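Local atomic coordinates of papillomavirus transcription factor E2 (Human papillomavirus type 18, PDB entry 1QQH), a protein that regulates viral transcription, this fragment being part of the N-terminal activation domain through which E2 probably also supports replication of the viral genome. Residues I8-A13 and T32-W37; K23-T28 and F45-Q50; V52-D57 and G118-H123; V72-D77 and Y95-Y100. The protein carries 1 engineered substitution. One frame throughout, in Å; residues are numbered along the deposited sequence.

Contact 1. Residues I8-A13 and T32-W37; sequences IELQMA and TCEELW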
loop_
_atom_site.group_PDB
_atom_site.type_symbol
_atom_site.label_atom_id
_atom_site.label_comp_id
_atom_site.label_asym_id
_atom_site.label_seq_id
_atom_site.Cartn_x
_atom_site.Cartn_y
_atom_site.Cartn_z
ATOM N N ILE A 8 -1.811 9.031 10.812
ATOM C CA ILE A 8 -0.978 10.114 10.296
ATOM C C ILE A 8 0.498 9.723 10.232
ATOM O O ILE A 8 1.188 10.005 9.247
ATOM C CB ILE A 8 -1.107 11.378 11.175
ATOM C CG1 ILE A 8 -2.579 11.643 11.507
ATOM C CG2 ILE A 8 -0.510 12.577 10.452
ATOM C CD1 ILE A 8 -3.464 11.901 10.296
ATOM N N GLU A 9 0.979 9.081 11.289
ATOM C CA GLU A 9 2.368 8.647 11.358
ATOM C C GLU A 9 2.629 7.635 10.247
ATOM O O GLU A 9 3.614 7.728 9.511
ATOM C CB GLU A 9 2.642 8.020 12.727
ATOM C CG GLU A 9 4.098 7.685 12.998
ATOM C CD GLU A 9 4.353 7.340 14.458
ATOM O OE1 GLU A 9 5.526 7.102 14.818
ATOM O OE2 GLU A 9 3.380 7.309 15.249
ATOM N N LEU A 10 1.726 6.669 10.130
ATOM C CA LEU A 10 1.832 5.634 9.116
ATOM C C LEU A 10 1.873 6.250 7.720
ATOM O O LEU A 10 2.685 5.865 6.880
ATOM C CB LEU A 10 0.646 4.673 9.233
ATOM C CG LEU A 10 0.543 3.574 8.179
ATOM C CD1 LEU A 10 1.815 2.758 8.168
ATOM C CD2 LEU A 10 -0.666 2.694 8.467
ATOM N N GLN A 11 0.996 7.218 7.479
ATOM C CA GLN A 11 0.938 7.872 6.181
ATOM C C GLN A 11 2.260 8.545 5.826
ATOM O O GLN A 11 2.751 8.412 4.706
ATOM C CB GLN A 11 -0.173 8.907 6.160
ATOM C CG GLN A 11 -0.751 9.089 4.782
ATOM C CD GLN A 11 -1.515 7.863 4.339
ATOM O OE1 GLN A 11 -2.538 7.511 4.932
ATOM N NE2 GLN A 11 -1.020 7.196 3.299
ATOM N N MET A 12 2.827 9.281 6.775
ATOM C CA MET A 12 4.095 9.944 6.524
ATOM C C MET A 12 5.172 8.907 6.238
ATOM O O MET A 12 5.979 9.077 5.321
ATOM C CB MET A 12 4.496 10.816 7.713
ATOM C CG MET A 12 3.679 12.104 7.822
ATOM S SD MET A 12 3.562 13.003 6.226
ATOM C CE MET A 12 5.269 13.648 6.059
ATOM N N ALA A 13 5.174 7.825 7.012
ATOM C CA ALA A 13 6.153 6.761 6.816
ATOM C C ALA A 13 6.032 6.222 5.395
ATOM O O ALA A 13 7.036 6.049 4.697
ATOM C CB ALA A 13 5.921 5.642 7.822
ATOM N N THR A 32 1.404 -2.789 4.426
ATOM C CA THR A 32 1.299 -1.379 4.771
ATOM C C THR A 32 0.166 -0.992 5.706
ATOM O O THR A 32 -0.035 0.195 5.955
ATOM C CB THR A 32 1.160 -0.521 3.490
ATOM O OG1 THR A 32 -0.020 -0.912 2.776
ATOM C CG2 THR A 32 2.364 -0.714 2.581
ATOM N N CYS A 33 -0.565 -1.966 6.243
ATOM C CA CYS A 33 -1.689 -1.632 7.115
ATOM C C CYS A 33 -1.289 -1.195 8.521
ATOM O O CYS A 33 -0.169 -1.430 8.967
ATOM C CB CYS A 33 -2.675 -2.803 7.191
ATOM S SG CYS A 33 -2.143 -4.182 8.223
ATOM N N GLU A 34 -2.229 -0.551 9.209
ATOM C CA GLU A 34 -2.018 -0.050 10.563
ATOM C C GLU A 34 -1.736 -1.150 11.574
ATOM O O GLU A 34 -0.843 -1.011 12.411
ATOM C CB GLU A 34 -3.238 0.751 11.030
ATOM C CG GLU A 34 -3.291 2.185 10.520
ATOM C CD GLU A 34 -4.623 2.880 10.822
ATOM O OE1 GLU A 34 -4.722 4.107 10.584
ATOM O OE2 GLU A 34 -5.568 2.202 11.292
ATOM N N GLU A 35 -2.500 -2.235 11.504
ATOM C CA GLU A 35 -2.321 -3.339 12.441
ATOM C C GLU A 35 -0.872 -3.805 12.504
ATOM O O GLU A 35 -0.304 -3.956 13.585
ATOM C CB GLU A 35 -3.213 -4.524 12.065
ATOM C CG GLU A 35 -4.667 -4.391 12.480
ATOM C CD GLU A 35 -4.840 -4.207 13.982
ATOM O OE1 GLU A 35 -4.051 -4.789 14.770
ATOM O OE2 GLU A 35 -5.784 -3.487 14.373
ATOM N N LEU A 36 -0.282 -4.032 11.336
ATOM C CA LEU A 36 1.101 -4.482 11.253
ATOM C C LEU A 36 2.063 -3.370 11.657
ATOM O O LEU A 36 3.068 -3.615 12.315
ATOM C CB LEU A 36 1.411 -4.950 9.829
ATOM C CG LEU A 36 2.816 -5.516 9.622
ATOM C CD1 LEU A 36 3.033 -6.683 10.575
ATOM C CD2 LEU A 36 2.981 -5.966 8.174
ATOM N N TRP A 37 1.738 -2.147 11.257
ATOM C CA TRP A 37 2.546 -0.983 11.573
ATOM C C TRP A 37 2.731 -0.885 13.082
ATOM O O TRP A 37 3.820 -0.581 13.561
ATOM C CB TRP A 37 1.861 0.274 11.034
ATOM C CG TRP A 37 2.512 1.571 11.428
ATOM C CD1 TRP A 37 2.001 2.526 12.267
ATOM C CD2 TRP A 37 3.795 2.051 11.011
ATOM N NE1 TRP A 37 2.887 3.569 12.398
ATOM C CE2 TRP A 37 3.997 3.303 11.638
ATOM C CE3 TRP A 37 4.796 1.545 10.171
ATOM C CZ2 TRP A 37 5.162 4.056 11.450
ATOM C CZ3 TRP A 37 5.953 2.291 9.985
ATOM C CH2 TRP A 37 6.125 3.537 10.624
#
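Leu-10 and Trp-37 carry this contact, and apolar packing comes first. The two side chains run antiparallel alongside one another. CD1 of Leu-10 lies over one face of the indole, 3.5 Å from Trp-37 CD2, and forms a CH-pi contact with the five-membered ring, 27° off its normal. With Trp-37 CG anti to the backbone N (chi1 173°), the indole reaches back to helix 3-19, where CB of Ala-13 comes within 3.5 Å of Trp-37 CH2. CG of Glu-9 lies at the ring's edge, near its plane, 4.1 Å from Trp-37 CZ2. The other branch of the leucine, Leu-10 CD2, meets the methylene Glu-34 CG at 3.4 Å. Leu-10 CD2 also lies 3.6 Å from the carbonyl Thr-32 O.

The one side-chain hydrogen bond within the two segments caps helix 34-37: Leu-36 N gives a weak bond to SG of the N-cap Cys-33, 3.6 Å.

No hydrogen bond crosses between the segments. Phe-45 adds a further ring beside Trp-37, and Gln-11 of the second subunit packs on Leu-10 and Glu-34. Helix 3-19 and helix 34-37 are thus held across this interface mainly by apolar packing, with the acidic side chains contributing their methylenes.

Contact 2. Residues K23-T28 and F45-Q50; sequences KTEDWT and FKKGGQ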
loop_
_atom_site.group_PDB
_atom_site.type_symbol
_atom_site.label_atom_id
_atom_site.label_comp_id
_atom_site.label_asym_id
_atom_site.label_seq_id
_atom_site.Cartn_x
_atom_site.Cartn_y
_atom_site.Cartn_z
ATOM N N LYS A 23 10.737 1.313 -2.926
ATOM C CA LYS A 23 9.437 1.551 -3.558
ATOM C C LYS A 23 9.134 0.596 -4.727
ATOM O O LYS A 23 7.977 0.369 -5.067
ATOM C CB LYS A 23 9.340 3.004 -4.039
ATOM C CG LYS A 23 10.395 3.416 -5.062
ATOM C CD LYS A 23 10.288 4.908 -5.388
ATOM C CE LYS A 23 11.388 5.369 -6.340
ATOM N NZ LYS A 23 12.756 5.235 -5.752
ATOM N N THR A 24 10.170 0.029 -5.332
ATOM C CA THR A 24 9.986 -0.893 -6.450
ATOM C C THR A 24 9.624 -2.309 -6.004
ATOM O O THR A 24 9.134 -3.109 -6.801
ATOM C CB THR A 24 11.270 -0.984 -7.313
ATOM O OG1 THR A 24 11.529 0.288 -7.918
ATOM C CG2 THR A 24 11.115 -2.035 -8.413
ATOM N N GLU A 25 9.876 -2.633 -4.739
ATOM C CA GLU A 25 9.566 -3.974 -4.255
ATOM C C GLU A 25 8.063 -4.171 -4.187
ATOM O O GLU A 25 7.294 -3.210 -4.276
ATOM C CB GLU A 25 10.147 -4.211 -2.861
ATOM C CG GLU A 25 11.654 -4.073 -2.756
ATOM C CD GLU A 25 12.157 -4.374 -1.352
ATOM O OE1 GLU A 25 11.441 -4.036 -0.385
ATOM O OE2 GLU A 25 13.266 -4.934 -1.220
ATOM N N ASP A 26 7.649 -5.423 -4.042
ATOM C CA ASP A 26 6.239 -5.705 -3.924
ATOM C C ASP A 26 5.806 -5.326 -2.514
ATOM O O ASP A 26 6.461 -5.676 -1.539
ATOM C CB ASP A 26 5.947 -7.183 -4.169
ATOM C CG ASP A 26 6.144 -7.583 -5.614
ATOM O OD1 ASP A 26 5.801 -6.780 -6.513
ATOM O OD2 ASP A 26 6.630 -8.713 -5.858
ATOM N N TRP A 27 4.717 -4.577 -2.423
ATOM C CA TRP A 27 4.169 -4.175 -1.146
ATOM C C TRP A 27 2.681 -4.461 -1.202
ATOM O O TRP A 27 1.956 -3.873 -2.010
ATOM C CB TRP A 27 4.392 -2.689 -0.890
ATOM C CG TRP A 27 5.818 -2.335 -0.720
ATOM C CD1 TRP A 27 6.683 -1.924 -1.693
ATOM C CD2 TRP A 27 6.582 -2.414 0.491
ATOM N NE1 TRP A 27 7.939 -1.742 -1.163
ATOM C CE2 TRP A 27 7.906 -2.035 0.174
ATOM C CE3 TRP A 27 6.278 -2.771 1.810
ATOM C CZ2 TRP A 27 8.924 -2.003 1.127
ATOM C CZ3 TRP A 27 7.295 -2.739 2.762
ATOM C CH2 TRP A 27 8.605 -2.357 2.410
ATOM N N THR A 28 2.229 -5.380 -0.358
ATOM C CA THR A 28 0.817 -5.731 -0.316
ATOM C C THR A 28 0.099 -4.741 0.589
ATOM O O THR A 28 0.739 -3.956 1.292
ATOM C CB THR A 28 0.616 -7.138 0.250
ATOM O OG1 THR A 28 1.126 -7.184 1.588
ATOM C CG2 THR A 28 1.341 -8.157 -0.607
ATOM N N PHE A 45 8.652 -1.243 8.843
ATOM C CA PHE A 45 7.845 -2.032 7.930
ATOM C C PHE A 45 8.573 -3.369 7.945
ATOM O O PHE A 45 9.773 -3.429 8.209
ATOM C CB PHE A 45 7.811 -1.425 6.514
ATOM C CG PHE A 45 6.970 -0.175 6.416
ATOM C CD1 PHE A 45 7.562 1.083 6.292
ATOM C CD2 PHE A 45 5.588 -0.249 6.520
ATOM C CE1 PHE A 45 6.782 2.245 6.283
ATOM C CE2 PHE A 45 4.807 0.902 6.510
ATOM C CZ PHE A 45 5.406 2.151 6.394
ATOM N N LYS A 46 7.853 -4.448 7.715
ATOM C CA LYS A 46 8.492 -5.747 7.720
ATOM C C LYS A 46 7.751 -6.722 6.825
ATOM O O LYS A 46 6.534 -6.651 6.678
ATOM C CB LYS A 46 8.586 -6.291 9.152
ATOM C CG LYS A 46 7.319 -6.163 9.994
ATOM C CD LYS A 46 7.261 -4.837 10.721
ATOM C CE LYS A 46 6.128 -4.812 11.727
ATOM N NZ LYS A 46 6.009 -3.478 12.384
ATOM N N LYS A 47 8.503 -7.624 6.219
ATOM C CA LYS A 47 7.944 -8.606 5.325
ATOM C C LYS A 47 8.670 -9.916 5.528
ATOM O O LYS A 47 9.784 -9.943 6.051
ATOM C CB LYS A 47 8.106 -8.149 3.870
ATOM C CG LYS A 47 7.391 -6.849 3.557
ATOM C CD LYS A 47 7.438 -6.520 2.068
ATOM C CE LYS A 47 8.817 -6.071 1.624
ATOM N NZ LYS A 47 8.783 -5.596 0.213
ATOM N N GLY A 48 8.029 -10.999 5.111
ATOM C CA GLY A 48 8.635 -12.310 5.233
ATOM C C GLY A 48 8.650 -12.848 6.644
ATOM O O GLY A 48 9.697 -13.225 7.163
ATOM N N GLY A 49 7.481 -12.886 7.268
ATOM C CA GLY A 49 7.386 -13.405 8.617
ATOM C C GLY A 49 7.843 -14.848 8.679
ATOM O O GLY A 49 7.536 -15.653 7.795
ATOM N N GLN A 50 8.591 -15.167 9.729
ATOM C CA GLN A 50 9.106 -16.516 9.939
ATOM C C GLN A 50 8.829 -16.888 11.393
ATOM O O GLN A 50 9.070 -16.097 12.299
ATOM C CB GLN A 50 10.610 -16.548 9.677
ATOM C CG GLN A 50 11.092 -17.798 8.967
ATOM C CD GLN A 50 10.564 -17.884 7.551
ATOM O OE1 GLN A 50 10.728 -16.950 6.763
ATOM N NE2 GLN A 50 9.925 -19.007 7.217
#
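Lys-47 reaches from strand 45-56 into the loop 23-28, where its ammonium group meets a carboxylate, a carbonyl and an aromatic face. The shortest bond runs from Lys-47 NZ to the backbone O of Asp-26, 2.9 Å, with a C=O...donor angle of 154° and the donor tilted 25° from the carbonyl plane. A salt bridge joins Lys-47 NZ to OE1 of Glu-25 at 3.1 Å, the nitrogen approaching from well above the carboxylate plane. The third partner is Trp-27: Lys-47 NZ stands 3.6 Å from the centroid of its six-membered ring, 11° off the normal, a cation-pi contact, and Lys-47 CE adds a CH-pi contact at 3.9 Å from the same centroid. The lysine chain, bent at chi3, crosses the indole at about a right angle.

Glu-25 has further partners: OE1 also accepts a hydrogen bond from Tyr-73 OH, while OE2 is held by Lys-83 and by the backbone N of Ser-144. Trp-27 NE1 is spent on the carbonyl of Tyr-22. On the apolar side, Trp-27 CZ3 lies 4.0 Å from Phe-45 CB.

Glu-25 is thus a buried carboxylate between two lysines, which would probably favour its ionised form. The carboxylate in turn probably balances the ammonium charge, with the Asp-26 carbonyl and the indole face adding favourable electrostatics, so that an irregular loop is tied to the strand largely through one lysine.

Contact 3. Residues V52-D57 and G118-H123; sequences VQVYFD and GTWEVH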
loop_
_atom_site.group_PDB
_atom_site.type_symbol
_atom_site.label_atom_id
_atom_site.label_comp_id
_atom_site.label_asym_id
_atom_site.label_seq_id
_atom_site.Cartn_x
_atom_site.Cartn_y
_atom_site.Cartn_z
ATOM N N VAL A 52 9.247 -18.399 14.973
ATOM C CA VAL A 52 10.280 -18.746 15.938
ATOM C C VAL A 52 9.565 -19.395 17.121
ATOM O O VAL A 52 8.629 -18.818 17.680
ATOM C CB VAL A 52 11.043 -17.510 16.442
ATOM C CG1 VAL A 52 11.930 -17.890 17.627
ATOM C CG2 VAL A 52 11.891 -16.944 15.325
ATOM N N GLN A 53 9.990 -20.599 17.489
ATOM C CA GLN A 53 9.373 -21.301 18.609
ATOM C C GLN A 53 10.262 -21.251 19.833
ATOM O O GLN A 53 11.465 -21.485 19.745
ATOM C CB GLN A 53 9.133 -22.762 18.270
ATOM C CG GLN A 53 8.273 -23.015 17.074
ATOM C CD GLN A 53 8.222 -24.491 16.767
ATOM O OE1 GLN A 53 9.250 -25.109 16.452
ATOM N NE2 GLN A 53 7.029 -25.081 16.872
ATOM N N VAL A 54 9.662 -20.948 20.976
ATOM C CA VAL A 54 10.400 -20.891 22.223
ATOM C C VAL A 54 9.749 -21.829 23.224
ATOM O O VAL A 54 8.539 -21.777 23.442
ATOM C CB VAL A 54 10.404 -19.474 22.818
ATOM C CG1 VAL A 54 11.105 -19.483 24.167
ATOM C CG2 VAL A 54 11.108 -18.518 21.868
ATOM N N TYR A 55 10.558 -22.698 23.813
ATOM C CA TYR A 55 10.074 -23.645 24.809
ATOM C C TYR A 55 10.615 -23.213 26.167
ATOM O O TYR A 55 11.826 -23.176 26.373
ATOM C CB TYR A 55 10.563 -25.059 24.487
ATOM C CG TYR A 55 10.141 -25.560 23.128
ATOM C CD1 TYR A 55 10.818 -25.166 21.975
ATOM C CD2 TYR A 55 9.060 -26.422 22.989
ATOM C CE1 TYR A 55 10.429 -25.626 20.716
ATOM C CE2 TYR A 55 8.661 -26.888 21.738
ATOM C CZ TYR A 55 9.349 -26.487 20.607
ATOM O OH TYR A 55 8.958 -26.955 19.372
ATOM N N PHE A 56 9.713 -22.878 27.083
ATOM C CA PHE A 56 10.113 -22.444 28.413
ATOM C C PHE A 56 10.211 -23.630 29.348
ATOM O O PHE A 56 9.358 -24.517 29.333
ATOM C CB PHE A 56 9.126 -21.413 28.947
ATOM C CG PHE A 56 9.009 -20.204 28.074
ATOM C CD1 PHE A 56 7.936 -20.060 27.203
ATOM C CD2 PHE A 56 10.005 -19.229 28.084
ATOM C CE1 PHE A 56 7.855 -18.968 26.351
ATOM C CE2 PHE A 56 9.936 -18.135 27.239
ATOM C CZ PHE A 56 8.855 -18.004 26.368
ATOM N N ASP A 57 11.262 -23.634 30.160
ATOM C CA ASP A 57 11.516 -24.727 31.088
ATOM C C ASP A 57 11.825 -25.919 30.191
ATOM O O ASP A 57 12.008 -25.749 28.984
ATOM C CB ASP A 57 10.283 -25.010 31.948
ATOM C CG ASP A 57 9.711 -23.750 32.580
ATOM O OD1 ASP A 57 10.462 -23.028 33.273
ATOM O OD2 ASP A 57 8.505 -23.482 32.385
ATOM N N GLY A 118 13.118 -20.209 34.613
ATOM C CA GLY A 118 13.994 -19.152 34.137
ATOM C C GLY A 118 14.873 -19.648 33.003
ATOM O O GLY A 118 15.857 -19.012 32.627
ATOM N N THR A 119 14.507 -20.805 32.466
ATOM C CA THR A 119 15.230 -21.432 31.367
ATOM C C THR A 119 14.304 -21.508 30.162
ATOM O O THR A 119 13.088 -21.594 30.314
ATOM C CB THR A 119 15.681 -22.866 31.758
ATOM O OG1 THR A 119 17.005 -22.814 32.295
ATOM C CG2 THR A 119 15.662 -23.808 30.561
ATOM N N TRP A 120 14.880 -21.461 28.967
ATOM C CA TRP A 120 14.085 -21.558 27.753
ATOM C C TRP A 120 14.960 -22.016 26.601
ATOM O O TRP A 120 16.179 -21.849 26.628
ATOM C CB TRP A 120 13.415 -20.217 27.431
ATOM C CG TRP A 120 14.346 -19.144 26.977
ATOM C CD1 TRP A 120 14.764 -18.907 25.698
ATOM C CD2 TRP A 120 14.972 -18.152 27.795
ATOM N NE1 TRP A 120 15.606 -17.829 25.670
ATOM C CE2 TRP A 120 15.755 -17.346 26.943
ATOM C CE3 TRP A 120 14.952 -17.868 29.168
ATOM C CZ2 TRP A 120 16.510 -16.273 27.414
ATOM C CZ3 TRP A 120 15.702 -16.807 29.638
ATOM C CH2 TRP A 120 16.474 -16.017 28.761
ATOM N N GLU A 121 14.323 -22.602 25.596
ATOM C CA GLU A 121 15.019 -23.111 24.426
ATOM C C GLU A 121 14.421 -22.462 23.181
ATOM O O GLU A 121 13.203 -22.404 23.035
ATOM C CB GLU A 121 14.839 -24.625 24.368
ATOM C CG GLU A 121 15.998 -25.394 23.774
ATOM C CD GLU A 121 15.785 -26.898 23.855
ATOM O OE1 GLU A 121 14.885 -27.418 23.153
ATOM O OE2 GLU A 121 16.509 -27.556 24.632
ATOM N N VAL A 122 15.274 -21.979 22.286
ATOM C CA VAL A 122 14.804 -21.328 21.066
ATOM C C VAL A 122 14.996 -22.189 19.821
ATOM O O VAL A 122 16.089 -22.700 19.565
ATOM C CB VAL A 122 15.534 -19.983 20.830
ATOM C CG1 VAL A 122 14.927 -19.273 19.646
ATOM C CG2 VAL A 122 15.453 -19.113 22.074
ATOM N N HIS A 123 13.926 -22.345 19.050
ATOM C CA HIS A 123 13.974 -23.120 17.823
ATOM C C HIS A 123 13.575 -22.245 16.642
ATOM O O HIS A 123 12.562 -21.550 16.683
ATOM C CB HIS A 123 13.027 -24.321 17.893
ATOM C CG HIS A 123 13.436 -25.365 18.885
ATOM N ND1 HIS A 123 12.898 -26.633 18.890
ATOM C CD2 HIS A 123 14.320 -25.327 19.909
ATOM C CE1 HIS A 123 13.434 -27.333 19.873
ATOM N NE2 HIS A 123 14.301 -26.565 20.506
HETATM O O HOH W 1 10.420 -27.476 16.854
#
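Tyr-55 reaches across to His-123 on the neighbouring strand, and its atoms can be taken in turn. CB stands 4.3 Å from CB of Glu-121, its partner in a hydrogen-bonded pair. Chi1 of -58° puts CG anti to the carbonyl carbon and sends the ring toward His-123, so that CD1 passes the carbonyl O of Glu-121 at 3.8 Å, with that oxygen at the ring's edge. CE1 then points into the imidazole face, 3.2 Å from His-123 ND1. The pair is edge-to-face, centroids 4.5 Å apart and planes at 51°. At the tip, OH bonds to a water, 3.0 Å from it, and this water donates to Gln-53 OE1.

Beneath these side chains lies an antiparallel ladder, strand 52-56 against strand 120-123 at 163°, within the sheet of this E2 domain. Paired backbone bonds link Gln-53 with His-123 and Tyr-55 with Glu-121; Asp-57 N continues the register to Thr-119 O. The sheet's other face carries Val-54, Phe-56, Val-122 and Trp-120, packed against helix 107-111, where Phe-56 CD2 touches Trp-120 CB at 3.6 Å.

On the tyrosine's face the imidazole is gripped within its own strand as well: His-123 NE2 donates to Glu-121 OE1 at 2.8 Å, on the anti side though well out of the carboxylate plane.

Contact 4. Residues V72-D77 and Y95-Y100; sequences VYYMTD and YVKEGY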
loop_
_atom_site.group_PDB
_atom_site.type_symbol
_atom_site.label_atom_id
_atom_site.label_comp_id
_atom_site.label_asym_id
_atom_site.label_seq_id
_atom_site.Cartn_x
_atom_site.Cartn_y
_atom_site.Cartn_z
ATOM N N VAL A 72 13.396 -6.221 7.666
ATOM C CA VAL A 72 12.927 -5.151 8.529
ATOM C C VAL A 72 13.349 -3.825 7.919
ATOM O O VAL A 72 14.523 -3.634 7.575
ATOM C CB VAL A 72 13.530 -5.268 9.938
ATOM C CG1 VAL A 72 13.148 -4.044 10.770
ATOM C CG2 VAL A 72 13.041 -6.548 10.604
ATOM N N TYR A 73 12.387 -2.921 7.771
ATOM C CA TYR A 73 12.644 -1.608 7.198
ATOM C C TYR A 73 12.510 -0.547 8.273
ATOM O O TYR A 73 11.417 -0.285 8.778
ATOM C CB TYR A 73 11.663 -1.309 6.056
ATOM C CG TYR A 73 11.691 -2.324 4.934
ATOM C CD1 TYR A 73 11.307 -3.641 5.155
ATOM C CD2 TYR A 73 12.131 -1.975 3.657
ATOM C CE1 TYR A 73 11.357 -4.593 4.134
ATOM C CE2 TYR A 73 12.189 -2.915 2.631
ATOM C CZ TYR A 73 11.802 -4.222 2.874
ATOM O OH TYR A 73 11.864 -5.167 1.878
ATOM N N TYR A 74 13.637 0.056 8.630
ATOM C CA TYR A 74 13.644 1.096 9.642
ATOM C C TYR A 74 14.141 2.376 9.000
ATOM O O TYR A 74 14.750 2.350 7.930
ATOM C CB TYR A 74 14.552 0.691 10.805
ATOM C CG TYR A 74 16.012 0.553 10.440
ATOM C CD1 TYR A 74 16.885 1.631 10.582
ATOM C CD2 TYR A 74 16.528 -0.662 9.976
ATOM C CE1 TYR A 74 18.239 1.509 10.281
ATOM C CE2 TYR A 74 17.889 -0.798 9.667
ATOM C CZ TYR A 74 18.740 0.292 9.827
ATOM O OH TYR A 74 20.088 0.174 9.562
ATOM N N MET A 75 13.873 3.498 9.651
ATOM C CA MET A 75 14.303 4.783 9.132
ATOM C C MET A 75 15.417 5.365 10.011
ATOM O O MET A 75 15.297 5.411 11.235
ATOM C CB MET A 75 13.110 5.738 9.074
ATOM C CG MET A 75 13.425 7.094 8.460
ATOM S SD MET A 75 11.997 8.219 8.482
ATOM C CE MET A 75 11.558 8.255 6.727
ATOM N N THR A 76 16.510 5.786 9.380
ATOM C CA THR A 76 17.625 6.367 10.118
ATOM C C THR A 76 17.209 7.729 10.662
ATOM O O THR A 76 16.155 8.261 10.301
ATOM C CB THR A 76 18.867 6.564 9.219
ATOM O OG1 THR A 76 18.611 7.596 8.261
ATOM C CG2 THR A 76 19.198 5.278 8.485
ATOM N N ASP A 77 18.033 8.290 11.536
ATOM C CA ASP A 77 17.747 9.597 12.112
ATOM C C ASP A 77 17.577 10.566 10.942
ATOM O O ASP A 77 16.649 11.374 10.912
ATOM C CB ASP A 77 18.912 10.030 12.998
ATOM C CG ASP A 77 19.454 8.886 13.843
ATOM O OD1 ASP A 77 18.704 8.360 14.697
ATOM O OD2 ASP A 77 20.631 8.507 13.644
ATOM N N TYR A 95 17.238 -6.600 15.250
ATOM C CA TYR A 95 17.676 -6.238 13.924
ATOM C C TYR A 95 18.781 -5.226 14.189
ATOM O O TYR A 95 18.761 -4.536 15.211
ATOM C CB TYR A 95 16.536 -5.637 13.091
ATOM C CG TYR A 95 15.919 -4.354 13.612
ATOM C CD1 TYR A 95 16.247 -3.119 13.050
ATOM C CD2 TYR A 95 14.957 -4.381 14.623
ATOM C CE1 TYR A 95 15.629 -1.946 13.476
ATOM C CE2 TYR A 95 14.336 -3.222 15.057
ATOM C CZ TYR A 95 14.673 -2.009 14.480
ATOM O OH TYR A 95 14.044 -0.860 14.902
ATOM N N VAL A 96 19.767 -5.167 13.302
ATOM C CA VAL A 96 20.862 -4.231 13.493
ATOM C C VAL A 96 20.416 -2.893 12.940
ATOM O O VAL A 96 20.096 -2.781 11.759
ATOM C CB VAL A 96 22.138 -4.710 12.765
ATOM C CG1 VAL A 96 23.293 -3.766 13.055
ATOM C CG2 VAL A 96 22.480 -6.122 13.213
ATOM N N LYS A 97 20.370 -1.894 13.808
ATOM C CA LYS A 97 19.956 -0.564 13.404
ATOM C C LYS A 97 21.147 0.383 13.482
ATOM O O LYS A 97 21.565 0.795 14.570
ATOM C CB LYS A 97 18.833 -0.066 14.307
ATOM C CG LYS A 97 18.283 1.288 13.903
ATOM C CD LYS A 97 17.182 1.738 14.845
ATOM C CE LYS A 97 16.606 3.078 14.421
ATOM N NZ LYS A 97 15.545 3.515 15.362
ATOM N N GLU A 98 21.692 0.723 12.319
ATOM C CA GLU A 98 22.843 1.607 12.256
ATOM C C GLU A 98 23.974 1.001 13.087
ATOM O O GLU A 98 24.526 1.640 13.981
ATOM C CB GLU A 98 22.465 3.003 12.770
ATOM C CG GLU A 98 21.366 3.682 11.937
ATOM C CD GLU A 98 21.032 5.092 12.411
ATOM O OE1 GLU A 98 21.914 5.972 12.327
ATOM O OE2 GLU A 98 19.890 5.323 12.867
ATOM N N GLY A 99 24.281 -0.258 12.788
ATOM C CA GLY A 99 25.350 -0.969 13.469
ATOM C C GLY A 99 25.082 -1.546 14.847
ATOM O O GLY A 99 25.927 -2.278 15.376
ATOM N N TYR A 100 23.927 -1.242 15.436
ATOM C CA TYR A 100 23.616 -1.750 16.771
ATOM C C TYR A 100 22.423 -2.694 16.873
ATOM O O TYR A 100 21.341 -2.420 16.343
ATOM C CB TYR A 100 23.420 -0.586 17.742
ATOM C CG TYR A 100 24.677 0.218 17.943
ATOM C CD1 TYR A 100 25.065 1.179 17.010
ATOM C CD2 TYR A 100 25.523 -0.032 19.027
ATOM C CE1 TYR A 100 26.269 1.870 17.146
ATOM C CE2 TYR A 100 26.732 0.652 19.173
ATOM C CZ TYR A 100 27.098 1.598 18.228
ATOM O OH TYR A 100 28.303 2.254 18.341
HETATM O O HOH W 2 21.713 -2.655 9.622
#
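Strands 72-75 and 95-97 run in nearly the same direction, 21° apart, but their axes approach no closer than 8.9 Å, so side chains rather than backbone ladders join them. Tyr-74 spans the gap. Its CG sits between the backbone N and the carbonyl carbon, which carries the ring toward the other segment, and Tyr-74 OH accepts a bond from Glu-98 N, 3.2 Å long and 162° at the hydrogen. That amide belongs to the type I' turn from Lys-97 to Tyr-100, so the phenol links strand 63-75 to that turn. A water donating to Val-96 O also bonds to the Tyr-74 hydroxyl.

Lys-97 CG lies over a face of the Tyr-74 ring, a CH-pi contact at 4.0 Å from the centroid. Tyr-74 CD2 meets Tyr-95 CE1 at 3.8 Å with the rings oblique, planes at 42°. Val-72 CG1 covers a face of the Tyr-95 ring, 4.0 Å from its centroid. At the exposed end, Asp-77 OD2 stands 3.1 Å from Glu-98 OE1; two carboxylates this close are probably unfavourable unless a proton or a cation is shared.

Strand 81-89 lies between the two in the antiparallel sheet order, bonded to both 63-75 and 92-97. Cys-44 packs against both tyrosine rings, Pro-41 against Tyr-95, and strand 100-103 continues beyond the turn beside 92-97.

How the contacts relate
Contacts 1 and 2 are buried, whereas contacts 3 and 4 are only partly so. Contact 1 is apolar packing between helices, and contact 2 is a charged cluster beside it; they meet through Phe-45, packed against Ala-13 and Trp-37, and through Lys-46, which probably bonds to Leu-36 O. Contacts 2 and 3 share strand 45-56, yet their centres are 28 Å apart: one end receives a loop, the other a neighbouring strand with a regular antiparallel backbone ladder. Contact 4 joins contact 2 through Tyr-73, but bridges non-adjacent strands by side chains. Contacts 1 and 3 lie on opposite sides of the chain's centre, and the second subunit reaches contacts 1 and 2.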